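Long-range contact in putative uncharacterized protein (Bacteroides eggerthii DSM 20697, PDB 5BYP), which is of unknown function but has a lipocalin-like beta-barrel fold, consistent with a calycin relative that may bind a small ligand: residues K60-S65 with T102-E107. Numbering follows the deposited sequence.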
loop_
_atom_site.group_PDB
_atom_site.type_symbol
_atom_site.label_atom_id
_atom_site.label_comp_id
_atom_site.label_asym_id
_atom_site.label_seq_id
_atom_site.Cartn_x
_atom_site.Cartn_y
_atom_site.Cartn_z
ATOM N N LYS A 60 -12.366 -6.450 6.845
ATOM C CA LYS A 60 -13.571 -7.256 6.621
ATOM C C LYS A 60 -13.183 -8.714 6.390
ATOM O O LYS A 60 -12.462 -9.013 5.444
ATOM C CB LYS A 60 -14.394 -6.708 5.422
ATOM C CG LYS A 60 -13.564 -6.393 4.155
ATOM C CD LYS A 60 -14.424 -5.941 2.979
ATOM C CE LYS A 60 -13.613 -5.846 1.706
ATOM N NZ LYS A 60 -14.428 -5.383 0.552
ATOM N N ASP A 61 -13.642 -9.615 7.269
ATOM C CA ASP A 61 -13.360 -11.052 7.202
ATOM C C ASP A 61 -11.833 -11.309 7.167
ATOM O O ASP A 61 -11.177 -11.160 8.197
ATOM C CB ASP A 61 -14.069 -11.699 5.994
ATOM N N ASP A 62 -11.276 -11.663 5.991
ATOM C CA ASP A 62 -9.838 -11.903 5.822
ATOM C C ASP A 62 -9.283 -10.946 4.763
ATOM O O ASP A 62 -8.386 -11.293 3.987
ATOM C CB ASP A 62 -9.578 -13.379 5.438
ATOM C CG ASP A 62 -8.114 -13.793 5.479
ATOM O OD1 ASP A 62 -7.503 -13.711 6.573
ATOM O OD2 ASP A 62 -7.588 -14.227 4.425
ATOM N N GLU A 63 -9.834 -9.729 4.730
ATOM C CA GLU A 63 -9.478 -8.733 3.736
ATOM C C GLU A 63 -9.198 -7.368 4.359
ATOM O O GLU A 63 -9.746 -7.033 5.409
ATOM C CB GLU A 63 -10.609 -8.602 2.692
ATOM C CG GLU A 63 -10.874 -9.871 1.891
ATOM C CD GLU A 63 -11.721 -9.700 0.645
ATOM O OE1 GLU A 63 -12.726 -8.951 0.695
ATOM O OE2 GLU A 63 -11.395 -10.346 -0.379
ATOM N N ILE A 64 -8.359 -6.574 3.687
ATOM C CA ILE A 64 -8.059 -5.202 4.068
ATOM C C ILE A 64 -8.270 -4.342 2.823
ATOM O O ILE A 64 -7.742 -4.660 1.741
ATOM C CB ILE A 64 -6.646 -5.020 4.715
ATOM C CG1 ILE A 64 -6.408 -3.558 5.099
ATOM C CG2 ILE A 64 -5.508 -5.561 3.813
ATOM C CD1 ILE A 64 -5.416 -3.358 6.174
ATOM N N SER A 65 -9.116 -3.315 2.946
ATOM C CA SER A 65 -9.412 -2.436 1.828
ATOM C C SER A 65 -8.732 -1.120 2.025
ATOM O O SER A 65 -9.172 -0.311 2.849
ATOM C CB SER A 65 -10.913 -2.248 1.669
ATOM O OG SER A 65 -11.501 -3.385 1.062
ATOM N N THR A 102 -8.106 -3.889 -2.541
ATOM C CA THR A 102 -8.532 -4.847 -1.518
ATOM C C THR A 102 -7.631 -6.083 -1.605
ATOM O O THR A 102 -7.493 -6.685 -2.681
ATOM C CB THR A 102 -10.024 -5.186 -1.682
ATOM O OG1 THR A 102 -10.764 -3.968 -1.697
ATOM C CG2 THR A 102 -10.549 -6.076 -0.561
ATOM N N PHE A 103 -6.962 -6.400 -0.489
ATOM C CA PHE A 103 -6.020 -7.524 -0.384
ATOM C C PHE A 103 -6.545 -8.609 0.488
ATOM O O PHE A 103 -7.197 -8.324 1.492
ATOM C CB PHE A 103 -4.685 -7.065 0.225
ATOM C CG PHE A 103 -3.962 -5.965 -0.490
ATOM C CD1 PHE A 103 -4.230 -4.626 -0.197
ATOM C CD2 PHE A 103 -2.929 -6.254 -1.374
ATOM C CE1 PHE A 103 -3.519 -3.604 -0.825
ATOM C CE2 PHE A 103 -2.207 -5.231 -1.986
ATOM C CZ PHE A 103 -2.507 -3.916 -1.715
ATOM N N LYS A 104 -6.154 -9.850 0.190
ATOM C CA LYS A 104 -6.399 -10.984 1.066
ATOM C C LYS A 104 -5.253 -11.041 2.058
ATOM O O LYS A 104 -4.089 -10.969 1.652
ATOM C CB LYS A 104 -6.539 -12.301 0.271
ATOM C CG LYS A 104 -7.845 -12.440 -0.540
ATOM C CD LYS A 104 -9.095 -12.733 0.316
ATOM C CE LYS A 104 -9.211 -14.161 0.804
ATOM N NZ LYS A 104 -10.445 -14.361 1.615
ATOM N N VAL A 105 -5.567 -11.054 3.358
ATOM C CA VAL A 105 -4.530 -11.125 4.389
ATOM C C VAL A 105 -4.137 -12.587 4.582
ATOM O O VAL A 105 -4.880 -13.348 5.206
ATOM C CB VAL A 105 -4.963 -10.462 5.714
ATOM C CG1 VAL A 105 -3.821 -10.503 6.743
ATOM C CG2 VAL A 105 -5.441 -9.025 5.471
ATOM N N GLU A 106 -3.003 -12.991 3.989
ATOM C CA GLU A 106 -2.515 -14.373 4.094
ATOM C C GLU A 106 -1.748 -14.586 5.405
ATOM O O GLU A 106 -1.875 -15.639 6.027
ATOM C CB GLU A 106 -1.622 -14.740 2.898
ATOM C CG GLU A 106 -2.352 -14.746 1.565
ATOM C CD GLU A 106 -1.593 -15.379 0.416
ATOM O OE1 GLU A 106 -0.392 -15.693 0.588
ATOM O OE2 GLU A 106 -2.214 -15.600 -0.647
ATOM N N GLU A 107 -0.960 -13.578 5.817
ATOM C CA GLU A 107 -0.152 -13.621 7.033
ATOM C C GLU A 107 -0.130 -12.267 7.719
ATOM O O GLU A 107 -0.060 -11.219 7.051
ATOM C CB GLU A 107 1.292 -14.062 6.696
ATOM C CG GLU A 107 2.189 -14.337 7.900
ATOM C CD GLU A 107 3.536 -14.969 7.594
ATOM O OE1 GLU A 107 3.777 -15.339 6.422
ATOM O OE2 GLU A 107 4.347 -15.107 8.536
#
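Antiparallel pairing in the curled sheet of a lipocalin-like barrel joins the start of strand 63-68 to strand 100-108, and the join illustrates how one pair of strands can present an apolar and a polar face. At the hydrogen-bonded pair Ile64 and Phe103, Ile64 N gives to Phe103 O at 3.0 Å and Phe103 N to Ile64 O at 2.9 Å. A third bond, Val105 N to Asp62 O, is nearly straight but reaches that oxygen from 34° out of the carbonyl plane.

On the apolar face the CG2 branch of Ile64 does the touching: it meets Val105 CG2 at 3.8 Å and lies beside Phe103 CB. Ile64 CG1 stands anti to its backbone N (chi1 -179°), which leaves CG2 as the branch facing the partner strand. The other face is polar. Ser65 OG and Thr102 OG1 share a hydrogen bond of 2.9 Å, while the Thr102 methyl, CG2, packs against one face of the Glu63 carboxylate and against Lys60 CE. Lys104, bent at chi2 and chi3, brings its aliphatic part alongside Glu63 at the carboxylate's edge, with CD 3.4 Å from Glu63 OE2; its NZ stays 4.6 Å from that oxygen, beyond a salt bridge. Lys60 NZ makes a long ion pair with Glu63 OE1. Replacing Glu63 with an alanine would probably deprive Lys60 of this acidic mate and uncover the Thr102 methyl and the Lys104 chain.

On its other edge strand 63-68 pairs with strand 51-60, to which the tight turn at Asp61 and Asp62 links it as a beta hairpin; strand 100-108 pairs with strand 112-117. Leu115 of the latter touches Ile64, Phe103 and Val105, Trp8 covers Ile64 and Val105, and Tyr122 meets the Phe103 ring edge-to-face.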